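Glycosyltransferase Gtf1 (Streptococcus pneumoniae, PDB 4PQG) is a glycosyltransferase of the GT-B fold, with two Rossmann-like domains, the first carrying an inserted extended beta-sheet domain, and holds uridine-5'-diphosphate in the model. Local coordinates at residues 20-23 / 24-28; 27-30 / 31-34; 393-396 / 397-401; 414-417 / 418-421; 480-483 / 484-488. One frame throughout, in Å; residues are numbered along the deposited sequence.

How the contacts relate
Contacts 1 to 5 follow in chain order, and each is local. Contact 1 joins the loop 20-23 to the start of helix 24-38, and contact 2 continues along that helix; they share Y27 and A28, centres about 9 Å apart. Contact 3, in the loop between strands 387-391 and 404-406, and contact 4, at the start of helix 416-423, belong to the other Rossmann-like domain, centres about 12 Å apart. These four surround UDP: E420 of contact 4 meets Y31 and Y399, while L416 packs on Y27. The nucleotide is therefore held between two domains. Contact 5 lies outermost, its centre about 14 Å from that of contact 4, beside the far end of helix 416-423, and does not touch UDP.

Contact 1 (20-23 / 24-28); sequences WASS and GVEYA. With UDP (uridine-5'-diphosphate), chain C; NAG (2-acetamido-2-deoxy-beta-D-glucopyranose), chain D.
S23 and E26 face each other across the first turn of helix 24-38. S23 OG donates to E26 OE2 at 2.7 Å, meeting the carboxylate on its syn side but 31° out of its plane. With OG lying between its own backbone N and carbonyl carbon (chi1 81°), the same hydroxyl also accepts a weak bond from V25 N at 3.1 Å. E26 answers by bending at chi2 (71°), which turns OE2 back for a second, weak bond from S23 N. Its OE1 forms a salt bridge with R228, so both carboxylate oxygens are engaged. This side is tight: S22 CB lies 3.5 Å from E26 CB, and S23 O takes Y27 N at 3.2 Å. The Y27 ring turns its edge to the carbonyl oxygens of S22 and S23, while UDP C1' sits over the centre of one face, 3.7 Å above the plane. Toward W20 the contact loosens. W20, in the loop, makes no contact with 24-28; its indole lies on L59 and N62 of helix 56-63 and bonds D54 through NE1. Here a water bonds S22 N and, at 2.9 Å, Y27 OH; that hydroxyl also bonds H392. Next to the cap, G24 N donates to UDP O2B at 3.0 Å. S23 and E26 thus form a capping box at a helix start that faces the diphosphate of UDP.

Contact 2 (27-30 / 31-34); sequences YAQA and YRAG. With UDP (uridine-5'-diphosphate), chain C.
The Y31 ring lies obliquely against the backbone of Y27, its CD2 3.2 Å from Y27 O, and its edge is turned to UDP O3' and A28 CA. The Y27 ring points away from 31-34 to the nucleotide. The third flat group, the R32 guanidinium, is met obliquely by the aliphatic chain of Q29, whose CG is 4.3 Å from R32 NH2. R32 starts out with CG opposite its backbone N (chi1 -161°) and bends at chi3 (-55°), a course that runs back beside Q29 one turn earlier. Regular helical bonds hold the frame: Y31 N to Y27 O at 2.7 Å, R32 N to A28 O at 2.9 Å, then A33 N to Q29 O and G34 N to A30 O. Beyond the turn, R32 NH2 bonds N13 and forms a salt bridge with D227, whose OD2 also accepts from Q29 NE2. Y31 OH bonds E420. The helix thus carries two kinds of chemistry: tyrosines directed to the nucleotide and to the partner domain, and an arginine with its glutamine directed to D227, where the positive charge and the amide N-H probably help keep the aspartate ionised.

Contact 3 (393-396 / 397-401); sequences AELS and QIYSQ. With UDP (uridine-5'-diphosphate), chain C.
L395 and I398 close a turn in which I398 N donates to L395 O at 2.9 Å, coming from well above the carbonyl plane (64° out of it). The chain then tightens into the 3-10 segment 399-401, where Q401 N bonds I398 O. Two waters stitch the outer side, one between E394 O and Q397 N, the other between S396 O and S400 N. Among the side chains, L395 is central. Its CB packs 3.7 Å from Y399 CE2 and its CD1 3.4 Å from Y399 OH, the two side chains crossing at a slant, while its CG lies 3.6 Å from UDP N3. Two residues earlier, the backbone of A393 reads the base: A393 N donates to UDP O4 at 2.9 Å and UDP N3 donates to A393 O at 2.7 Å. This pairing suits the neighbouring O4 acceptor and N3-H donor of uracil. On the exposed side, E394 OE2 accepts from both S396 N and S396 OG, the hydroxyl at 2.6 Å, from opposite faces of the carboxylate plane. Q397 bends at chi2 (-49°), turning NE2 back for a weak bond to S396 OG. I398 lays CG1 3.3 Å from E394 O. The turn lies between strands 387-391 and 404-406: L395 and Y399 rest on A334 of strand 330-334, I398 reaches I332 of that strand and Y365 of strand 361-365, and Y399 OH bonds E420 on helix 416-423.

Contact 4 (414-417 / 418-421); sequences FGLT and LMEA. With UDP (uridine-5'-diphosphate), chain C; NAG (2-acetamido-2-deoxy-beta-D-glucopyranose), chain D.
CG lies anti to the backbone N in both F414 and M419 (chi1 -173° and -179°), and M419 then bends at chi3 (73°), which brings its sulfur to the phenyl ring. The result is a Met-aromatic contact at the start of helix 416-423, in the beta-alpha-beta unit with strands 404-406 and 428-431. SD approaches in the plane of the ring, at its edge, 4.0 Å from F414 CE2; F440 makes an edge-to-face pair with the same ring. E420 and E412 have the spacing of the EX7E motif of many GT-B glycosyltransferases. The E420 chain, extended beyond CG, presents its carboxylate to the ribose: UDP O2' donates to E420 OE1 at 2.6 Å and UDP O3' to E420 OE2 at 3.1 Å. Two tyrosine hydroxyls help hold the carboxylate's rotation. At the helix start, the N-H groups of L416 and T417 point at the alpha phosphate (PA), L416 N reaching UDP O1A at 2.8 Å and T417 N reaching UDP O2A at 3.2 Å; the helix end probably adds a favourable field for the negative charge. F414 N and G415 N donate to NAG O3 and O4. G415, at the N-cap, offers its carbonyl to L418 N and M419 N together. F414 O, by contrast, is buried without a polar partner, with L418 CD1 3.8 Å away.

Contact 5 (480-483 / 484-488); sequences AMRA and YSYQI
R482 and Y486 lie side by side, one helical turn apart and pointing the same way. The aliphatic part of the arginine does the touching: R482 CG is 3.6 Å from Y486 CE2, and R482 CD follows at 4.0 Å from the same carbon. Having CG anti to the backbone N (chi1 160°) carries this chain alongside the ring. The guanidinium and ring planes are 60° apart, so the two flat groups are not stacked. The ring also leans obliquely on the turn before it, with Y486 CD2 3.5 Å from R482 O. Underneath, Y486 N donates to that oxygen in a nearly straight bond (171°), and neighbouring helical bonds, such as S485 N to M481 O at 2.9 Å, keep the turn regular. On other sides of the helix, Y484 CB rests 3.5 Å from A480 O and the Y484 ring turns its edge to I488 CD1. In the next shell, Y486 OH bonds the carbonyl of T320 and the buried S485 OG that of L426, which positions these two side chains; R482 merely packs beside R326. The contact lies far out, its centre about 28 Å from the centre of the chain. S485 and I488 pack on I422 of helix 416-423, Y484 and I488 touch E442 in a loop, and the R482-Y486 side faces the loops that carry T320 and R326, ahead of strand 330-334.

Contact 1 (20-23 / 24-28)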
# COMPACT_ATOMS: atom_id res chain seq x y z
N TRP A 20 3.91 6.91 1.96
CA TRP A 20 4.88 6.60 2.99
C TRP A 20 4.40 5.50 3.91
O TRP A 20 5.20 4.71 4.41
CB TRP A 20 5.24 7.84 3.79
CG TRP A 20 6.16 8.77 3.06
CD1 TRP A 20 5.85 10.01 2.50
CD2 TRP A 20 7.58 8.56 2.75
NE1 TRP A 20 6.95 10.56 1.89
CE2 TRP A 20 8.02 9.74 2.01
CE3 TRP A 20 8.49 7.54 3.01
CZ2 TRP A 20 9.32 9.88 1.56
CZ3 TRP A 20 9.81 7.69 2.56
CH2 TRP A 20 10.21 8.83 1.85
N ALA A 21 3.09 5.43 4.13
CA ALA A 21 2.50 4.44 5.02
C ALA A 21 1.43 3.66 4.28
O ALA A 21 0.23 3.87 4.50
CB ALA A 21 1.92 5.14 6.26
N SER A 22 1.85 2.76 3.40
CA SER A 22 0.91 2.13 2.46
C SER A 22 0.21 0.93 3.09
O SER A 22 0.63 0.44 4.14
CB SER A 22 1.62 1.72 1.15
OG SER A 22 2.43 2.77 0.61
N SER A 23 -0.85 0.48 2.43
CA SER A 23 -1.61 -0.70 2.82
C SER A 23 -0.89 -1.99 2.41
O SER A 23 0.11 -1.96 1.68
CB SER A 23 -2.98 -0.67 2.17
OG SER A 23 -2.90 -1.13 0.82
N GLY A 24 -1.42 -3.11 2.88
CA GLY A 24 -0.89 -4.41 2.47
C GLY A 24 -0.96 -4.67 0.98
O GLY A 24 -0.18 -5.46 0.49
N VAL A 25 -1.87 -4.02 0.27
CA VAL A 25 -1.91 -4.16 -1.21
C VAL A 25 -0.56 -3.76 -1.81
O VAL A 25 0.01 -4.50 -2.64
CB VAL A 25 -3.07 -3.36 -1.86
CG1 VAL A 25 -3.04 -3.50 -3.39
CG2 VAL A 25 -4.42 -3.80 -1.32
N GLU A 26 -0.04 -2.62 -1.38
CA GLU A 26 1.25 -2.12 -1.84
C GLU A 26 2.42 -2.97 -1.33
O GLU A 26 3.39 -3.22 -2.07
CB GLU A 26 1.45 -0.65 -1.42
CG GLU A 26 0.58 0.33 -2.22
CD GLU A 26 -0.89 0.22 -1.86
OE1 GLU A 26 -1.72 -0.01 -2.78
OE2 GLU A 26 -1.21 0.33 -0.66
N TYR A 27 2.33 -3.42 -0.09
CA TYR A 27 3.36 -4.32 0.45
C TYR A 27 3.36 -5.68 -0.27
O TYR A 27 4.43 -6.25 -0.53
CB TYR A 27 3.25 -4.46 1.98
CG TYR A 27 3.83 -3.24 2.65
CD1 TYR A 27 5.20 -3.17 2.90
CD2 TYR A 27 3.03 -2.14 2.99
CE1 TYR A 27 5.75 -2.05 3.49
CE2 TYR A 27 3.58 -1.01 3.58
CZ TYR A 27 4.94 -0.98 3.82
OH TYR A 27 5.51 0.11 4.40
N ALA A 28 2.17 -6.19 -0.59
CA ALA A 28 2.05 -7.41 -1.39
C ALA A 28 2.75 -7.27 -2.73
O ALA A 28 3.39 -8.22 -3.23
CB ALA A 28 0.59 -7.77 -1.62
N1 UDP C . 3.38 -2.12 7.84
C2 UDP C . 4.62 -1.47 8.01
N3 UDP C . 4.80 -0.69 9.07
C4 UDP C . 3.85 -0.48 9.99
C5 UDP C . 2.60 -1.11 9.85
C6 UDP C . 2.40 -1.94 8.75
O2 UDP C . 5.56 -1.62 7.19
O4 UDP C . 4.10 0.27 10.96
C1' UDP C . 3.22 -3.01 6.68
C2' UDP C . 3.28 -4.46 7.17
O2' UDP C . 4.61 -4.99 7.28
C3' UDP C . 2.45 -5.23 6.15
C4' UDP C . 1.51 -4.18 5.57
O4' UDP C . 1.94 -2.90 6.07
O3' UDP C . 3.29 -5.73 5.10
C5' UDP C . 0.06 -4.39 6.02
O5' UDP C . -0.46 -5.52 5.35
PA UDP C . -1.68 -6.37 5.95
O1A UDP C . -2.01 -7.49 5.00
O2A UDP C . -1.31 -6.71 7.37
O3A UDP C . -2.90 -5.33 6.19
PB UDP C . -3.74 -4.43 5.15
O1B UDP C . -5.17 -4.57 5.63
O2B UDP C . -3.16 -3.04 5.29
O3B UDP C . -3.56 -5.07 3.79
C1 NAG D . -5.26 -6.38 2.12
C2 NAG D . -6.11 -7.28 3.01
C3 NAG D . -4.98 -8.08 3.66
C4 NAG D . -4.01 -8.66 2.62
C5 NAG D . -3.57 -7.58 1.60
C6 NAG D . -2.54 -8.05 0.57
C7 NAG D . -8.00 -6.88 4.50
C8 NAG D . -8.54 -5.98 5.58
N2 NAG D . -6.81 -6.53 4.03
O1 NAG D . -5.55 -5.02 1.94
O3 NAG D . -5.47 -9.07 4.54
O4 NAG D . -2.88 -9.16 3.30
O5 NAG D . -4.77 -7.09 1.00
O6 NAG D . -3.19 -8.98 -0.26
O7 NAG D . -8.65 -7.85 4.10
O HOH W 1 4.62 2.28 2.71

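Contact 2 (27-30 / 31-34)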
# COMPACT_ATOMS: atom_id res chain seq x y z
N TYR A 27 2.33 -3.42 -0.09
CA TYR A 27 3.36 -4.32 0.45
C TYR A 27 3.36 -5.68 -0.27
O TYR A 27 4.43 -6.25 -0.53
CB TYR A 27 3.25 -4.46 1.98
CG TYR A 27 3.83 -3.24 2.65
CD1 TYR A 27 5.20 -3.17 2.90
CD2 TYR A 27 3.03 -2.14 2.99
CE1 TYR A 27 5.75 -2.05 3.49
CE2 TYR A 27 3.58 -1.01 3.58
CZ TYR A 27 4.94 -0.98 3.82
OH TYR A 27 5.51 0.11 4.40
N ALA A 28 2.17 -6.19 -0.59
CA ALA A 28 2.05 -7.41 -1.39
C ALA A 28 2.75 -7.27 -2.73
O ALA A 28 3.39 -8.22 -3.23
CB ALA A 28 0.59 -7.77 -1.62
N GLN A 29 2.62 -6.10 -3.35
CA GLN A 29 3.30 -5.82 -4.61
C GLN A 29 4.81 -5.84 -4.40
O GLN A 29 5.56 -6.34 -5.24
CB GLN A 29 2.89 -4.47 -5.18
CG GLN A 29 1.51 -4.40 -5.80
CD GLN A 29 1.39 -3.22 -6.76
OE1 GLN A 29 1.76 -2.09 -6.41
NE2 GLN A 29 0.93 -3.48 -7.97
N ALA A 30 5.26 -5.27 -3.28
CA ALA A 30 6.67 -5.27 -2.94
C ALA A 30 7.16 -6.69 -2.69
O ALA A 30 8.24 -7.06 -3.15
CB ALA A 30 6.95 -4.37 -1.75
N TYR A 31 6.37 -7.51 -1.98
CA TYR A 31 6.73 -8.92 -1.85
C TYR A 31 6.90 -9.57 -3.23
O TYR A 31 7.91 -10.22 -3.49
CB TYR A 31 5.71 -9.70 -1.01
CG TYR A 31 5.94 -9.63 0.49
CD1 TYR A 31 6.93 -10.41 1.10
CD2 TYR A 31 5.16 -8.80 1.29
CE1 TYR A 31 7.13 -10.36 2.48
CE2 TYR A 31 5.36 -8.73 2.67
CZ TYR A 31 6.34 -9.51 3.26
OH TYR A 31 6.53 -9.45 4.63
N ARG A 32 5.90 -9.39 -4.10
CA ARG A 32 5.90 -9.96 -5.46
C ARG A 32 7.13 -9.53 -6.27
O ARG A 32 7.73 -10.34 -6.99
CB ARG A 32 4.63 -9.57 -6.21
CG ARG A 32 4.31 -10.44 -7.42
CD ARG A 32 3.10 -9.91 -8.18
NE ARG A 32 1.94 -9.77 -7.30
CZ ARG A 32 1.05 -8.79 -7.38
NH1 ARG A 32 0.05 -8.75 -6.51
NH2 ARG A 32 1.16 -7.84 -8.30
N ALA A 33 7.51 -8.26 -6.13
CA ALA A 33 8.71 -7.73 -6.77
C ALA A 33 9.96 -8.46 -6.31
O ALA A 33 10.87 -8.71 -7.11
CB ALA A 33 8.85 -6.24 -6.51
N GLY A 34 10.02 -8.78 -5.01
CA GLY A 34 11.12 -9.57 -4.45
C GLY A 34 11.20 -10.95 -5.06
O GLY A 34 12.29 -11.48 -5.29
N1 UDP C . 3.38 -2.12 7.84
C2 UDP C . 4.62 -1.47 8.01
N3 UDP C . 4.80 -0.69 9.07
C4 UDP C . 3.85 -0.48 9.99
C5 UDP C . 2.60 -1.11 9.85
C6 UDP C . 2.40 -1.94 8.75
O2 UDP C . 5.56 -1.62 7.19
O4 UDP C . 4.10 0.27 10.96
C1' UDP C . 3.22 -3.01 6.68
C2' UDP C . 3.28 -4.46 7.17
O2' UDP C . 4.61 -4.99 7.28
C3' UDP C . 2.45 -5.23 6.15
C4' UDP C . 1.51 -4.18 5.57
O4' UDP C . 1.94 -2.90 6.07
O3' UDP C . 3.29 -5.73 5.10
C5' UDP C . 0.06 -4.39 6.02
O5' UDP C . -0.46 -5.52 5.35
PA UDP C . -1.68 -6.37 5.95
O1A UDP C . -2.01 -7.49 5.00
O2A UDP C . -1.31 -6.71 7.37
O3A UDP C . -2.90 -5.33 6.19
PB UDP C . -3.74 -4.43 5.15
O1B UDP C . -5.17 -4.57 5.63
O2B UDP C . -3.16 -3.04 5.29
O3B UDP C . -3.56 -5.07 3.79

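Contact 3 (393-396 / 397-401)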
# COMPACT_ATOMS: atom_id res chain seq x y z
N ALA A 393 6.38 2.02 10.66
CA ALA A 393 7.82 1.75 10.67
C ALA A 393 8.25 0.55 9.81
O ALA A 393 7.42 -0.22 9.33
CB ALA A 393 8.32 1.61 12.10
N GLU A 394 9.55 0.45 9.57
CA GLU A 394 10.16 -0.76 9.03
C GLU A 394 10.12 -1.82 10.14
O GLU A 394 10.70 -1.61 11.19
CB GLU A 394 11.61 -0.48 8.60
CG GLU A 394 12.49 -1.73 8.46
CD GLU A 394 11.92 -2.71 7.46
OE1 GLU A 394 11.45 -2.26 6.40
OE2 GLU A 394 11.92 -3.92 7.74
N LEU A 395 9.44 -2.93 9.90
CA LEU A 395 9.11 -3.87 10.97
C LEU A 395 9.96 -5.14 11.05
O LEU A 395 9.79 -5.93 11.99
CB LEU A 395 7.63 -4.27 10.90
CG LEU A 395 6.54 -3.19 10.90
CD1 LEU A 395 5.19 -3.84 10.71
CD2 LEU A 395 6.57 -2.36 12.18
N SER A 396 10.88 -5.33 10.10
CA SER A 396 11.60 -6.61 9.99
C SER A 396 12.34 -7.01 11.26
O SER A 396 12.36 -8.19 11.62
CB SER A 396 12.55 -6.62 8.79
OG SER A 396 13.48 -5.56 8.92
N GLN A 397 12.93 -6.02 11.95
CA GLN A 397 13.66 -6.25 13.21
C GLN A 397 12.81 -5.99 14.46
O GLN A 397 13.29 -6.15 15.58
CB GLN A 397 14.93 -5.39 13.26
CG GLN A 397 15.85 -5.51 12.05
CD GLN A 397 16.15 -6.95 11.66
OE1 GLN A 397 16.53 -7.78 12.50
NE2 GLN A 397 15.97 -7.26 10.38
N ILE A 398 11.56 -5.60 14.26
CA ILE A 398 10.72 -5.10 15.34
C ILE A 398 9.99 -6.23 16.06
O ILE A 398 10.02 -6.31 17.29
CB ILE A 398 9.72 -4.03 14.82
CG1 ILE A 398 10.46 -2.77 14.32
CG2 ILE A 398 8.64 -3.71 15.86
CD1 ILE A 398 11.11 -1.91 15.40
N TYR A 399 9.36 -7.11 15.29
CA TYR A 399 8.46 -8.14 15.81
C TYR A 399 9.11 -9.03 16.86
O TYR A 399 8.50 -9.31 17.89
CB TYR A 399 8.01 -9.06 14.69
CG TYR A 399 7.03 -8.50 13.68
CD1 TYR A 399 5.69 -8.30 14.02
CD2 TYR A 399 7.43 -8.23 12.37
CE1 TYR A 399 4.78 -7.83 13.09
CE2 TYR A 399 6.53 -7.75 11.43
CZ TYR A 399 5.20 -7.55 11.80
OH TYR A 399 4.29 -7.10 10.87
N SER A 400 10.32 -9.48 16.58
CA SER A 400 11.00 -10.44 17.46
C SER A 400 11.54 -9.79 18.76
O SER A 400 12.21 -10.46 19.55
CB SER A 400 12.08 -11.21 16.69
OG SER A 400 13.06 -10.34 16.16
N GLN A 401 11.22 -8.52 18.97
CA GLN A 401 11.49 -7.83 20.25
C GLN A 401 10.30 -7.96 21.22
O GLN A 401 10.36 -7.51 22.37
CB GLN A 401 11.80 -6.36 20.02
CG GLN A 401 13.05 -6.12 19.17
CD GLN A 401 13.35 -4.64 18.98
OE1 GLN A 401 13.52 -3.90 19.94
NE2 GLN A 401 13.45 -4.22 17.73
N1 UDP C . 3.38 -2.12 7.84
C2 UDP C . 4.62 -1.47 8.01
N3 UDP C . 4.80 -0.69 9.07
C4 UDP C . 3.85 -0.48 9.99
C5 UDP C . 2.60 -1.11 9.85
C6 UDP C . 2.40 -1.94 8.75
O2 UDP C . 5.56 -1.62 7.19
O4 UDP C . 4.10 0.27 10.96
C1' UDP C . 3.22 -3.01 6.68
C2' UDP C . 3.28 -4.46 7.17
O2' UDP C . 4.61 -4.99 7.28
C3' UDP C . 2.45 -5.23 6.15
C4' UDP C . 1.51 -4.18 5.57
O4' UDP C . 1.94 -2.90 6.07
O3' UDP C . 3.29 -5.73 5.10
C5' UDP C . 0.06 -4.39 6.02
O5' UDP C . -0.46 -5.52 5.35
PA UDP C . -1.68 -6.37 5.95
O1A UDP C . -2.01 -7.49 5.00
O2A UDP C . -1.31 -6.71 7.37
O3A UDP C . -2.90 -5.33 6.19
PB UDP C . -3.74 -4.43 5.15
O1B UDP C . -5.17 -4.57 5.63
O2B UDP C . -3.16 -3.04 5.29
O3B UDP C . -3.56 -5.07 3.79
O HOH W 2 12.95 -3.33 11.58
O HOH W 3 11.70 -9.65 13.89

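Contact 4 (414-417 / 418-421)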
# COMPACT_ATOMS: atom_id res chain seq x y z
N PHE A 414 -5.57 -12.03 3.88
CA PHE A 414 -4.36 -12.78 4.17
C PHE A 414 -3.78 -12.28 5.46
O PHE A 414 -3.71 -13.02 6.46
CB PHE A 414 -3.32 -12.61 3.05
CG PHE A 414 -2.12 -13.51 3.21
CD1 PHE A 414 -2.24 -14.90 3.06
CD2 PHE A 414 -0.87 -12.97 3.50
CE1 PHE A 414 -1.13 -15.72 3.18
CE2 PHE A 414 0.26 -13.80 3.62
CZ PHE A 414 0.12 -15.18 3.46
N GLY A 415 -3.38 -11.00 5.46
CA GLY A 415 -2.80 -10.36 6.64
C GLY A 415 -1.31 -10.53 6.74
O GLY A 415 -0.80 -11.40 7.47
N LEU A 416 -0.58 -9.67 6.03
CA LEU A 416 0.85 -9.76 5.97
C LEU A 416 1.52 -9.64 7.34
O LEU A 416 2.51 -10.32 7.58
CB LEU A 416 1.41 -8.71 4.99
CG LEU A 416 1.17 -9.03 3.50
CD1 LEU A 416 1.47 -7.83 2.60
CD2 LEU A 416 1.92 -10.28 3.03
N THR A 417 1.01 -8.78 8.23
CA THR A 417 1.58 -8.68 9.59
C THR A 417 1.36 -9.95 10.44
O THR A 417 2.11 -10.20 11.39
CB THR A 417 1.06 -7.48 10.40
OG1 THR A 417 -0.36 -7.62 10.59
CG2 THR A 417 1.40 -6.15 9.68
N LEU A 418 0.34 -10.75 10.10
CA LEU A 418 0.13 -12.03 10.78
C LEU A 418 1.23 -13.03 10.38
O LEU A 418 1.80 -13.71 11.22
CB LEU A 418 -1.26 -12.60 10.47
CG LEU A 418 -2.50 -11.72 10.64
CD1 LEU A 418 -3.74 -12.50 10.23
CD2 LEU A 418 -2.63 -11.20 12.07
N MET A 419 1.53 -13.08 9.09
CA MET A 419 2.63 -13.90 8.56
C MET A 419 3.98 -13.42 9.11
O MET A 419 4.80 -14.22 9.57
CB MET A 419 2.65 -13.83 7.02
CG MET A 419 3.76 -14.67 6.39
SD MET A 419 4.08 -14.21 4.68
CE MET A 419 4.90 -12.64 4.94
N GLU A 420 4.18 -12.11 9.05
CA GLU A 420 5.39 -11.52 9.58
C GLU A 420 5.54 -11.82 11.06
O GLU A 420 6.61 -12.25 11.51
CB GLU A 420 5.41 -10.01 9.28
CG GLU A 420 5.63 -9.69 7.80
CD GLU A 420 5.22 -8.27 7.37
OE1 GLU A 420 5.06 -7.39 8.26
OE2 GLU A 420 5.03 -8.05 6.15
N ALA A 421 4.46 -11.63 11.82
CA ALA A 421 4.46 -11.94 13.26
C ALA A 421 4.85 -13.41 13.57
O ALA A 421 5.71 -13.64 14.40
CB ALA A 421 3.12 -11.56 13.89
N1 UDP C . 3.38 -2.12 7.84
C2 UDP C . 4.62 -1.47 8.01
N3 UDP C . 4.80 -0.69 9.07
C4 UDP C . 3.85 -0.48 9.99
C5 UDP C . 2.60 -1.11 9.85
C6 UDP C . 2.40 -1.94 8.75
O2 UDP C . 5.56 -1.62 7.19
O4 UDP C . 4.10 0.27 10.96
C1' UDP C . 3.22 -3.01 6.68
C2' UDP C . 3.28 -4.46 7.17
O2' UDP C . 4.61 -4.99 7.28
C3' UDP C . 2.45 -5.23 6.15
C4' UDP C . 1.51 -4.18 5.57
O4' UDP C . 1.94 -2.90 6.07
O3' UDP C . 3.29 -5.73 5.10
C5' UDP C . 0.06 -4.39 6.02
O5' UDP C . -0.46 -5.52 5.35
PA UDP C . -1.68 -6.37 5.95
O1A UDP C . -2.01 -7.49 5.00
O2A UDP C . -1.31 -6.71 7.37
O3A UDP C . -2.90 -5.33 6.19
PB UDP C . -3.74 -4.43 5.15
O1B UDP C . -5.17 -4.57 5.63
O2B UDP C . -3.16 -3.04 5.29
O3B UDP C . -3.56 -5.07 3.79
C1 NAG D . -5.26 -6.38 2.12
C2 NAG D . -6.11 -7.28 3.01
C3 NAG D . -4.98 -8.08 3.66
C4 NAG D . -4.01 -8.66 2.62
C5 NAG D . -3.57 -7.58 1.60
C6 NAG D . -2.54 -8.05 0.57
C7 NAG D . -8.00 -6.88 4.50
C8 NAG D . -8.54 -5.98 5.58
N2 NAG D . -6.81 -6.53 4.03
O1 NAG D . -5.55 -5.02 1.94
O3 NAG D . -5.47 -9.07 4.54
O4 NAG D . -2.88 -9.16 3.30
O5 NAG D . -4.77 -7.09 1.00
O6 NAG D . -3.19 -8.98 -0.26
O7 NAG D . -8.65 -7.85 4.10

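Contact 5 (480-483 / 484-488)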
# COMPACT_ATOMS: atom_id res chain seq x y z
N ALA A 480 5.68 -22.71 24.31
CA ALA A 480 5.06 -23.67 23.40
C ALA A 480 4.39 -22.98 22.19
O ALA A 480 4.47 -23.46 21.05
CB ALA A 480 4.04 -24.53 24.15
N MET A 481 3.71 -21.87 22.45
CA MET A 481 3.00 -21.12 21.39
C MET A 481 3.95 -20.47 20.37
O MET A 481 3.74 -20.58 19.16
CB MET A 481 2.08 -20.08 22.00
CG MET A 481 0.79 -20.67 22.52
SD MET A 481 -0.23 -19.42 23.30
CE MET A 481 -1.73 -20.36 23.58
N ARG A 482 4.98 -19.79 20.86
CA ARG A 482 6.04 -19.30 19.99
C ARG A 482 6.60 -20.40 19.08
O ARG A 482 6.71 -20.22 17.87
CB ARG A 482 7.15 -18.62 20.80
CG ARG A 482 8.48 -18.50 20.07
CD ARG A 482 9.44 -17.58 20.79
NE ARG A 482 9.82 -18.09 22.11
CZ ARG A 482 9.53 -17.51 23.27
NH1 ARG A 482 9.94 -18.06 24.41
NH2 ARG A 482 8.82 -16.39 23.31
N ALA A 483 6.90 -21.56 19.67
CA ALA A 483 7.50 -22.66 18.93
C ALA A 483 6.55 -23.13 17.84
O ALA A 483 6.96 -23.43 16.71
CB ALA A 483 7.87 -23.80 19.87
N TYR A 484 5.27 -23.16 18.17
CA TYR A 484 4.25 -23.54 17.21
C TYR A 484 4.07 -22.50 16.09
O TYR A 484 3.81 -22.87 14.94
CB TYR A 484 2.93 -23.83 17.93
CG TYR A 484 2.09 -24.84 17.20
CD1 TYR A 484 2.12 -26.19 17.56
CD2 TYR A 484 1.29 -24.45 16.12
CE1 TYR A 484 1.35 -27.13 16.87
CE2 TYR A 484 0.52 -25.37 15.43
CZ TYR A 484 0.56 -26.70 15.81
OH TYR A 484 -0.21 -27.60 15.13
N SER A 485 4.23 -21.21 16.41
CA SER A 485 4.18 -20.14 15.38
C SER A 485 5.27 -20.34 14.33
O SER A 485 4.98 -20.33 13.12
CB SER A 485 4.31 -18.74 16.01
OG SER A 485 3.07 -18.30 16.54
N TYR A 486 6.51 -20.51 14.78
CA TYR A 486 7.64 -20.86 13.90
C TYR A 486 7.33 -22.09 13.05
O TYR A 486 7.64 -22.14 11.85
CB TYR A 486 8.89 -21.12 14.73
CG TYR A 486 9.58 -19.89 15.26
CD1 TYR A 486 9.96 -18.86 14.41
CD2 TYR A 486 9.92 -19.79 16.62
CE1 TYR A 486 10.63 -17.73 14.89
CE2 TYR A 486 10.59 -18.67 17.11
CZ TYR A 486 10.94 -17.65 16.24
OH TYR A 486 11.61 -16.54 16.71
N GLN A 487 6.70 -23.10 13.67
CA GLN A 487 6.31 -24.29 12.94
C GLN A 487 5.31 -23.97 11.81
O GLN A 487 5.51 -24.40 10.66
CB GLN A 487 5.75 -25.36 13.90
CG GLN A 487 5.46 -26.70 13.25
CD GLN A 487 4.77 -27.65 14.21
OE1 GLN A 487 5.28 -27.92 15.30
NE2 GLN A 487 3.59 -28.15 13.82
N ILE A 488 4.25 -23.22 12.13
CA ILE A 488 3.31 -22.81 11.09
C ILE A 488 4.04 -22.01 10.00
O ILE A 488 3.82 -22.22 8.80
CB ILE A 488 2.12 -21.98 11.65
CG1 ILE A 488 1.19 -22.89 12.48
CG2 ILE A 488 1.38 -21.28 10.51
CD1 ILE A 488 0.25 -22.15 13.40